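Local coordinates for protein epsin 1 (Danio rerio, PDB 5LP0) that probably binds membranes rich in phosphatidylinositol 4,5-bisphosphate through its ENTH domain, bends them and helps clathrin-coated pits to form during receptor-mediated endocytosis, at residues A[10-13]-A[14-18]; A[69-72]-A[73-77]; A[111-114]-A[115-119]. All blocks are in the same frame, centred on the assembly; numbering follows the deposited sequence.

Interaction 1 (A[10-13]-A[14-18]); sequences IKVR and EATSN
T16 folds back onto V12 where helix 8-15, the first helix of this all-helical ENTH-domain structure, gives way to a loop, and the contact is this C-terminal end of the helix. Backbone bonds carry the last turn. E14 N bonds to I10 O at 3.0 Å and A15 N to K11 O at the same length, after which the regular pattern frays: T16 N makes a weak bond to V12 O and an ordinary hydrogen bond of 3.2 Å to R13 O.

The side-chain hydroxyl takes over part of the work. With OG1 set between its backbone N and carbonyl carbon (chi1 60°), T16 reaches back to V12 O, which its OG1 meets at 2.8 Å from above the carbonyl plane. V12 O therefore receives both the amide and the hydroxyl of one residue. R51 NH1 also bonds to T16 OG1, so the threonine links the helix end to an arginine that probably binds the lipid headgroup, as R13 and N18, one in each segment, probably do.

The charged side chains leave the turn for partners outside it, and the apolar face packs inward. R13 extends to a salt bridge with E9, and K11 pairs with E30 of helix 25-34, while V12 is buried against I44, M47 and L68. Beside the T16 hydroxyl, the methyl CG2 lies 3.5 Å from V12 O.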
ATOM      1  N   ILE A  10     -12.655  -5.569   0.666  1.00 12.80           N
ATOM      2  CA  ILE A  10     -12.649  -5.926   2.072  1.00 11.79           C
ATOM      3  C   ILE A  10     -11.250  -6.346   2.550  1.00 11.37           C
ATOM      4  O   ILE A  10     -10.832  -5.946   3.632  1.00 11.32           O
ATOM      5  CB  ILE A  10     -13.727  -7.000   2.343  1.00 17.22           C
ATOM      6  CG1 ILE A  10     -15.098  -6.320   2.284  1.00 19.81           C
ATOM      7  CG2 ILE A  10     -13.520  -7.659   3.685  1.00 20.16           C
ATOM      8  CD1 ILE A  10     -16.243  -7.276   2.118  1.00 24.00           C
ATOM      9  N   LYS A  11     -10.524  -7.128   1.750  1.00 12.09           N
ATOM     10  CA  LYS A  11      -9.180  -7.550   2.140  1.00 12.11           C
ATOM     11  C   LYS A  11      -8.247  -6.339   2.272  1.00 10.69           C
ATOM     12  O   LYS A  11      -7.441  -6.256   3.198  1.00 10.02           O
ATOM     13  CB  LYS A  11      -8.625  -8.557   1.123  1.00 13.51           C
ATOM     14  CG  LYS A  11      -9.234  -9.942   1.288  1.00 14.61           C
ATOM     15  CD  LYS A  11      -8.749 -10.907   0.221  1.00 21.42           C
ATOM     16  CE  LYS A  11      -9.324 -12.310   0.394  1.00 28.42           C
ATOM     17  NZ  LYS A  11      -8.994 -12.896   1.733  1.00 32.51           N
ATOM     18  N   VAL A  12      -8.329  -5.407   1.335  1.00  8.94           N
ATOM     19  CA  VAL A  12      -7.536  -4.184   1.439  1.00  8.36           C
ATOM     20  C   VAL A  12      -7.882  -3.390   2.713  1.00  8.24           C
ATOM     21  O   VAL A  12      -6.986  -2.923   3.440  1.00 10.28           O
ATOM     22  CB  VAL A  12      -7.735  -3.282   0.213  1.00  9.15           C
ATOM     23  CG1 VAL A  12      -7.058  -1.950   0.434  1.00  8.39           C
ATOM     24  CG2 VAL A  12      -7.207  -3.950  -1.041  1.00  9.77           C
ATOM     25  N   ARG A  13      -9.174  -3.278   3.020  1.00 10.43           N
ATOM     26  CA  ARG A  13      -9.593  -2.548   4.221  1.00 10.03           C
ATOM     27  C   ARG A  13      -8.993  -3.189   5.464  1.00 11.94           C
ATOM     28  O   ARG A  13      -8.468  -2.508   6.338  1.00 12.68           O
ATOM     29  CB  ARG A  13     -11.120  -2.509   4.352  1.00 12.09           C
ATOM     30  CG  ARG A  13     -11.770  -1.551   3.417  1.00 13.54           C
ATOM     31  CD  ARG A  13     -13.293  -1.688   3.431  1.00 19.30           C
ATOM     32  NE  ARG A  13     -13.896  -0.699   2.548  1.00 20.05           N
ATOM     33  CZ  ARG A  13     -14.175   0.552   2.897  1.00 22.85           C
ATOM     34  NH1 ARG A  13     -13.924   0.974   4.131  1.00 22.23           N
ATOM     35  NH2 ARG A  13     -14.712   1.379   2.007  1.00 25.29           N
ATOM     36  N   GLU A  14      -9.052  -4.508   5.530  1.00 11.50           N
ATOM     37  CA  GLU A  14      -8.519  -5.241   6.658  1.00 14.00           C
ATOM     38  C   GLU A  14      -7.019  -5.005   6.787  1.00 12.65           C
ATOM     39  O   GLU A  14      -6.515  -4.809   7.876  1.00 14.74           O
ATOM     40  CB  GLU A  14      -8.794  -6.732   6.477  1.00 17.50           C
ATOM     41  CG  GLU A  14      -8.164  -7.578   7.556  1.00 30.83           C
ATOM     42  CD  GLU A  14      -8.804  -7.359   8.905  1.00 32.29           C
ATOM     43  OE1 GLU A  14     -10.036  -7.127   8.941  1.00 34.63           O
ATOM     44  OE2 GLU A  14      -8.073  -7.396   9.928  1.00 37.76           O
ATOM     45  N   ALA A  15      -6.320  -5.022   5.654  1.00 10.52           N
ATOM     46  CA  ALA A  15      -4.881  -4.861   5.621  1.00 10.22           C
ATOM     47  C   ALA A  15      -4.453  -3.453   6.020  1.00 11.16           C
ATOM     48  O   ALA A  15      -3.298  -3.232   6.363  1.00 12.21           O
ATOM     49  CB  ALA A  15      -4.333  -5.196   4.221  1.00 12.26           C
ATOM     50  N   THR A  16      -5.344  -2.487   5.863  1.00  9.61           N
ATOM     51  CA  THR A  16      -4.996  -1.094   6.124  1.00 10.09           C
ATOM     52  C   THR A  16      -5.770  -0.444   7.280  1.00  9.65           C
ATOM     53  O   THR A  16      -5.893   0.788   7.364  1.00  9.88           O
ATOM     54  CB  THR A  16      -5.176  -0.283   4.839  1.00  7.36           C
ATOM     55  OG1 THR A  16      -6.546  -0.350   4.397  1.00  9.61           O
ATOM     56  CG2 THR A  16      -4.243  -0.804   3.727  1.00 10.85           C
ATOM     57  N   SER A  17      -6.274  -1.263   8.188  1.00 12.71           N
ATOM     58  CA  SER A  17      -7.065  -0.768   9.308  1.00 13.72           C
ATOM     59  C   SER A  17      -6.239   0.045  10.308  1.00 10.08           C
ATOM     60  O   SER A  17      -5.003   0.082  10.252  1.00 10.43           O
ATOM     61  CB  SER A  17      -7.675  -1.952  10.066  1.00 15.36           C
ATOM     62  OG  SER A  17      -6.680  -2.538  10.886  1.00 17.00           O
ATOM     63  N   ASN A  18      -6.921   0.673  11.248  1.00 12.61           N
ATOM     64  CA  ASN A  18      -6.218   1.410  12.290  1.00 11.44           C
ATOM     65  C   ASN A  18      -5.602   0.524  13.385  1.00 11.20           C
ATOM     66  O   ASN A  18      -4.955   1.052  14.285  1.00 15.15           O
ATOM     67  CB  ASN A  18      -7.150   2.443  12.933  1.00 11.55           C
ATOM     68  CG  ASN A  18      -7.308   3.706  12.098  1.00 10.73           C
ATOM     69  OD1 ASN A  18      -6.370   4.172  11.442  1.00 12.34           O
ATOM     70  ND2 ASN A  18      -8.507   4.280  12.129  1.00 11.62           N
TER

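Interaction 2 (A[69-72]-A[73-77]); sequences MEYL and IKTGS
This is a local contact at the C-terminal end of helix 59-75, a helix whose last turn is buried within the all-helical ENTH domain, and the side chains of Y71 and T75 meet across that turn. T75 sits over one face of the Y71 ring: its CB makes a CH-pi contact, 4.1 Å from the ring centroid and 23° off the normal, and OG1 lies above the ring centre. The tyrosine is swung alongside by a first torsion that carries CG anti to the backbone N (chi1 -176°).

The same OG1 donates a 2.6 Å hydrogen bond to Y71 O, only slightly tilted from the carbonyl plane, and T75 N adds a weak bond to that oxygen. Helical pairing runs one step further, with G76 N bonded to L72 O, before G76 leaves helical geometry and S77 caps the next helix through R79 N.

On another side of the helix, E70 and K74 run extended side by side, pointing the same way, and close a salt bridge of 3.0 Å between E70 OE2 and K74 NZ. K74 NZ also pairs with E131, tying the turn to helix 125-139. Towards the core, M69 packs against V48 and C84, and I73 against C84 and L128; between these two side chains, one turn apart, M69 CG lies 3.9 Å from I73 CD1.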
ATOM      1  N   MET A  69       0.974  -1.017  -0.422  1.00  6.82           N
ATOM      2  CA  MET A  69       1.309  -0.623  -1.775  1.00  7.55           C
ATOM      3  C   MET A  69       2.732  -1.057  -2.107  1.00  6.43           C
ATOM      4  O   MET A  69       2.967  -1.584  -3.201  1.00  8.40           O
ATOM      5  CB  MET A  69       1.141   0.879  -1.993  1.00  7.46           C
ATOM      6  CG  MET A  69       1.182   1.245  -3.480  1.00  8.25           C
ATOM      7  SD  MET A  69      -0.259   0.605  -4.418  1.00 11.33           S
ATOM      8  CE  MET A  69      -1.291   2.063  -4.456  1.00 13.51           C
ATOM      9  N   GLU A  70       3.679  -0.878  -1.196  1.00  7.13           N
ATOM     10  CA  GLU A  70       5.035  -1.326  -1.439  1.00 10.21           C
ATOM     11  C   GLU A  70       5.077  -2.827  -1.727  1.00  8.96           C
ATOM     12  O   GLU A  70       5.733  -3.291  -2.676  1.00  8.79           O
ATOM     13  CB  GLU A  70       5.909  -1.008  -0.239  1.00 11.73           C
ATOM     14  CG  GLU A  70       7.341  -1.488  -0.420  1.00 16.09           C
ATOM     15  CD  GLU A  70       8.216  -1.153   0.758  1.00 22.95           C
ATOM     16  OE1 GLU A  70       7.688  -0.825   1.845  1.00 30.88           O
ATOM     17  OE2 GLU A  70       9.449  -1.206   0.594  1.00 25.90           O
ATOM     18  N   TYR A  71       4.394  -3.597  -0.899  1.00  7.75           N
ATOM     19  CA  TYR A  71       4.346  -5.043  -1.086  1.00  8.19           C
ATOM     20  C   TYR A  71       3.758  -5.401  -2.458  1.00  8.71           C
ATOM     21  O   TYR A  71       4.254  -6.292  -3.148  1.00 11.00           O
ATOM     22  CB  TYR A  71       3.516  -5.680   0.023  1.00 10.61           C
ATOM     23  CG  TYR A  71       3.486  -7.193  -0.041  1.00 10.16           C
ATOM     24  CD1 TYR A  71       4.399  -7.938   0.659  1.00 11.78           C
ATOM     25  CD2 TYR A  71       2.543  -7.862  -0.803  1.00 12.24           C
ATOM     26  CE1 TYR A  71       4.370  -9.308   0.632  1.00 11.16           C
ATOM     27  CE2 TYR A  71       2.521  -9.247  -0.863  1.00 17.16           C
ATOM     28  CZ  TYR A  71       3.447  -9.961  -0.151  1.00 14.90           C
ATOM     29  OH  TYR A  71       3.443 -11.332  -0.187  1.00 18.48           O
ATOM     30  N   LEU A  72       2.698  -4.714  -2.879  1.00  7.14           N
ATOM     31  CA  LEU A  72       2.068  -4.999  -4.167  1.00  7.78           C
ATOM     32  C   LEU A  72       2.925  -4.556  -5.353  1.00  8.62           C
ATOM     33  O   LEU A  72       2.960  -5.211  -6.399  1.00  9.10           O
ATOM     34  CB  LEU A  72       0.711  -4.306  -4.212  1.00  7.73           C
ATOM     35  CG  LEU A  72      -0.335  -4.739  -3.190  1.00  7.70           C
ATOM     36  CD1 LEU A  72      -1.637  -3.953  -3.411  1.00  7.60           C
ATOM     37  CD2 LEU A  72      -0.604  -6.250  -3.234  1.00  9.81           C
ATOM     38  N   ILE A  73       3.626  -3.446  -5.208  1.00  8.51           N
ATOM     39  CA  ILE A  73       4.574  -2.995  -6.220  1.00  7.39           C
ATOM     40  C   ILE A  73       5.638  -4.069  -6.463  1.00 10.18           C
ATOM     41  O   ILE A  73       5.980  -4.358  -7.621  1.00 10.84           O
ATOM     42  CB  ILE A  73       5.260  -1.683  -5.772  1.00 10.11           C
ATOM     43  CG1 ILE A  73       4.304  -0.494  -5.934  1.00  9.53           C
ATOM     44  CG2 ILE A  73       6.562  -1.441  -6.526  1.00 11.30           C
ATOM     45  CD1 ILE A  73       4.679   0.720  -5.065  1.00 11.36           C
ATOM     46  N   LYS A  74       6.126  -4.678  -5.394  1.00 11.11           N
ATOM     47  CA  LYS A  74       7.233  -5.638  -5.484  1.00 10.44           C
ATOM     48  C   LYS A  74       6.779  -7.066  -5.775  1.00 10.84           C
ATOM     49  O   LYS A  74       7.528  -7.850  -6.357  1.00 12.41           O
ATOM     50  CB  LYS A  74       8.026  -5.630  -4.183  1.00 12.38           C
ATOM     51  CG  LYS A  74       8.760  -4.337  -3.896  1.00 12.24           C
ATOM     52  CD  LYS A  74       9.474  -4.414  -2.566  1.00 10.35           C
ATOM     53  CE  LYS A  74      10.187  -3.120  -2.293  1.00 11.28           C
ATOM     54  NZ  LYS A  74      10.959  -3.172  -1.011  1.00 13.60           N
ATOM     55  N   THR A  75       5.550  -7.406  -5.405  1.00 10.06           N
ATOM     56  CA  THR A  75       5.109  -8.802  -5.372  1.00 12.02           C
ATOM     57  C   THR A  75       3.905  -9.106  -6.281  1.00 11.61           C
ATOM     58  O   THR A  75       3.633 -10.274  -6.596  1.00 14.75           O
ATOM     59  CB  THR A  75       4.721  -9.197  -3.936  1.00 19.74           C
ATOM     60  OG1 THR A  75       5.602  -8.546  -2.994  1.00 21.80           O
ATOM     61  CG2 THR A  75       4.822 -10.675  -3.764  1.00 21.41           C
ATOM     62  N   GLY A  76       3.181  -8.058  -6.671  1.00 11.62           N
ATOM     63  CA  GLY A  76       1.969  -8.191  -7.451  1.00 11.47           C
ATOM     64  C   GLY A  76       2.215  -8.001  -8.936  1.00 10.21           C
ATOM     65  O   GLY A  76       3.355  -7.997  -9.405  1.00 11.38           O
ATOM     66  N   SER A  77       1.131  -7.851  -9.687  1.00 11.10           N
ATOM     67  CA  SER A  77       1.204  -7.531 -11.110  1.00  7.69           C
ATOM     68  C   SER A  77       2.028  -6.268 -11.356  1.00  8.57           C
ATOM     69  O   SER A  77       2.001  -5.328 -10.556  1.00  9.90           O
ATOM     70  CB  SER A  77      -0.210  -7.313 -11.649  1.00 10.63           C
ATOM     71  OG  SER A  77      -0.177  -6.762 -12.953  1.00 12.67           O
TER

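Interaction 3 (A[111-114]-A[115-119]); sequences VREK and AKQLV
E113 OE2 accepts the shortest polar bond of this turn, 2.8 Å from Q117 NE2, between side chains four residues apart on one helix. The N-H points nearly straight at the oxygen, with 159° at the hydrogen, and the oxygen lies almost in the Q117 amide plane. The carboxylate is met differently, from above its plane, and the two flat groups are turned 60° against each other. Both chains bend to arrive there. E113 starts with CG anti to its nitrogen and folds at chi2 (70°). The first torsion of Q117 sets CG beside its own nitrogen, 3.3 Å from E113 O, and the bend at chi2 then carries the amide to the carboxylate.

The other carboxylate oxygen faces the K116 chain, with E113 OE1 lying 3.8 Å from K116 CD. K116 runs fully extended, and its NZ stays 4.7 Å from E113 OE1, close enough that a modest electrostatic attraction is likely, but short of a salt bridge.

Under this exposed polar row the backbone is regular. A115 N bonds to V111 O, K116 N to R112 O, Q117 N to E113 O at 3.1 Å, and L118 N to K114 O at 3.0 Å.

The remaining side chains fasten the helix to its surroundings. K114, its chain bent at chi3 and chi4, makes a cation-pi contact with Y63 and a weak hydrogen bond to T67, R112 holds F97 O and pairs with D106, and V111, A115 and L118 are buried, the first two against M66 and the last against I73 of helix 59-75. The whole is a typical amphipathic helix, here helix 108-122 of the ENTH domain, with a side-chain bridge between positions i and i+4 along its outer face.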
ATOM      1  N   VAL A 111       4.901   8.472   8.623  1.00  8.43           N
ATOM      2  CA  VAL A 111       4.279   8.578   7.310  1.00  8.91           C
ATOM      3  C   VAL A 111       5.219   9.268   6.333  1.00  8.06           C
ATOM      4  O   VAL A 111       5.410   8.799   5.212  1.00  7.71           O
ATOM      5  CB  VAL A 111       2.930   9.329   7.368  1.00  8.42           C
ATOM      6  CG1 VAL A 111       2.357   9.544   5.976  1.00 10.36           C
ATOM      7  CG2 VAL A 111       1.963   8.529   8.216  1.00 14.56           C
ATOM      8  N   ARG A 112       5.859  10.353   6.760  1.00  6.91           N
ATOM      9  CA  ARG A 112       6.690  11.141   5.860  1.00  6.83           C
ATOM     10  C   ARG A 112       7.898  10.348   5.416  1.00  7.35           C
ATOM     11  O   ARG A 112       8.277  10.389   4.239  1.00  7.43           O
ATOM     12  CB  ARG A 112       7.145  12.450   6.528  1.00  8.66           C
ATOM     13  CG  ARG A 112       5.982  13.409   6.835  1.00  8.02           C
ATOM     14  CD  ARG A 112       6.454  14.771   7.333  1.00  9.93           C
ATOM     15  NE  ARG A 112       7.051  14.799   8.675  1.00 11.45           N
ATOM     16  CZ  ARG A 112       6.383  14.922   9.819  1.00 10.21           C
ATOM     17  NH1 ARG A 112       5.057  14.979   9.842  1.00 11.97           N
ATOM     18  NH2 ARG A 112       7.055  14.993  10.971  1.00 13.24           N
ATOM     19  N   GLU A 113       8.493   9.600   6.338  1.00  7.66           N
ATOM     20  CA  GLU A 113       9.676   8.818   5.993  1.00  8.36           C
ATOM     21  C   GLU A 113       9.344   7.641   5.073  1.00  7.40           C
ATOM     22  O   GLU A 113      10.069   7.396   4.112  1.00  8.90           O
ATOM     23  CB  GLU A 113      10.376   8.328   7.267  1.00 10.19           C
ATOM     24  CG  GLU A 113      11.541   7.385   7.016  1.00 11.15           C
ATOM     25  CD  GLU A 113      12.744   8.058   6.394  1.00 14.42           C
ATOM     26  OE1 GLU A 113      12.761   9.300   6.281  1.00 21.54           O
ATOM     27  OE2 GLU A 113      13.683   7.318   6.018  1.00 20.58           O
ATOM     28  N   LYS A 114       8.245   6.930   5.361  1.00  7.62           N
ATOM     29  CA  LYS A 114       7.810   5.830   4.514  1.00  7.39           C
ATOM     30  C   LYS A 114       7.493   6.341   3.103  1.00  8.52           C
ATOM     31  O   LYS A 114       7.865   5.705   2.123  1.00  7.85           O
ATOM     32  CB  LYS A 114       6.629   5.098   5.162  1.00  9.43           C
ATOM     33  CG  LYS A 114       6.145   3.880   4.385  1.00 10.29           C
ATOM     34  CD  LYS A 114       5.120   3.047   5.165  1.00 10.53           C
ATOM     35  CE  LYS A 114       5.796   2.141   6.175  1.00 14.09           C
ATOM     36  NZ  LYS A 114       6.565   1.029   5.553  1.00 15.26           N
ATOM     37  N   ALA A 115       6.832   7.494   2.994  1.00  7.56           N
ATOM     38  CA  ALA A 115       6.547   8.104   1.704  1.00  8.05           C
ATOM     39  C   ALA A 115       7.840   8.439   0.952  1.00  8.38           C
ATOM     40  O   ALA A 115       7.955   8.188  -0.236  1.00  8.26           O
ATOM     41  CB  ALA A 115       5.697   9.356   1.871  1.00 10.31           C
ATOM     42  N   LYS A 116       8.809   9.031   1.640  1.00  7.49           N
ATOM     43  CA  LYS A 116      10.086   9.374   1.024  1.00  8.31           C
ATOM     44  C   LYS A 116      10.699   8.141   0.369  1.00  8.55           C
ATOM     45  O   LYS A 116      11.147   8.187  -0.802  1.00  8.58           O
ATOM     46  CB  LYS A 116      11.030   9.918   2.093  1.00  9.32           C
ATOM     47  CG  LYS A 116      12.414  10.264   1.606  1.00 14.91           C
ATOM     48  CD  LYS A 116      13.327  10.689   2.744  1.00 20.42           C
ATOM     49  CE  LYS A 116      14.707  11.004   2.218  1.00 31.73           C
ATOM     50  NZ  LYS A 116      15.514  11.696   3.252  1.00 39.51           N
ATOM     51  N   GLN A 117      10.748   7.038   1.126  1.00  7.29           N
ATOM     52  CA  GLN A 117      11.351   5.808   0.612  1.00  8.33           C
ATOM     53  C   GLN A 117      10.568   5.191  -0.542  1.00  8.53           C
ATOM     54  O   GLN A 117      11.161   4.636  -1.477  1.00 10.02           O
ATOM     55  CB  GLN A 117      11.563   4.784   1.735  1.00  9.72           C
ATOM     56  CG  GLN A 117      12.385   5.329   2.896  1.00  9.60           C
ATOM     57  CD  GLN A 117      13.785   5.758   2.523  1.00 11.74           C
ATOM     58  OE1 GLN A 117      14.332   5.372   1.489  1.00 14.67           O
ATOM     59  NE2 GLN A 117      14.404   6.501   3.410  1.00 11.67           N
ATOM     60  N   LEU A 118       9.246   5.279  -0.486  1.00  7.39           N
ATOM     61  CA  LEU A 118       8.434   4.695  -1.530  1.00  7.64           C
ATOM     62  C   LEU A 118       8.583   5.490  -2.817  1.00  8.54           C
ATOM     63  O   LEU A 118       8.603   4.924  -3.897  1.00  9.72           O
ATOM     64  CB  LEU A 118       6.970   4.600  -1.072  1.00  8.69           C
ATOM     65  CG  LEU A 118       5.923   3.988  -1.998  1.00  9.35           C
ATOM     66  CD1 LEU A 118       6.392   2.627  -2.436  1.00 12.33           C
ATOM     67  CD2 LEU A 118       4.568   3.887  -1.309  1.00 11.21           C
ATOM     68  N   VAL A 119       8.736   6.805  -2.712  1.00  7.45           N
ATOM     69  CA  VAL A 119       8.906   7.637  -3.885  1.00  9.21           C
ATOM     70  C   VAL A 119      10.251   7.325  -4.554  1.00 11.06           C
ATOM     71  O   VAL A 119      10.305   7.178  -5.777  1.00 10.49           O
ATOM     72  CB  VAL A 119       8.849   9.141  -3.531  1.00  9.57           C
ATOM     73  CG1 VAL A 119       9.313   9.980  -4.713  1.00 13.01           C
ATOM     74  CG2 VAL A 119       7.427   9.549  -3.126  1.00 11.48           C
TER

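How the interactions relate
From the N terminus the three contacts follow in series; none nests within or crosses another, and each joins residues about one turn apart along a helix or at its end instead of closing a long loop. Interaction 1 ends helix 8-15, interaction 2 ends helix 59-75, and interaction 3 lies within helix 108-122. Interactions 1 and 3 lie on opposite sides of the chain's centre, their own centres about 20 Å apart. Interactions 1 and 2 do not touch, although helix 59-75 also carries L68, on which residues of interaction 1 pack. Interactions 2 and 3 meet directly: I73 CD1 lies 3.7 Å from L118 CD1, joining helix 59-75 to helix 108-122.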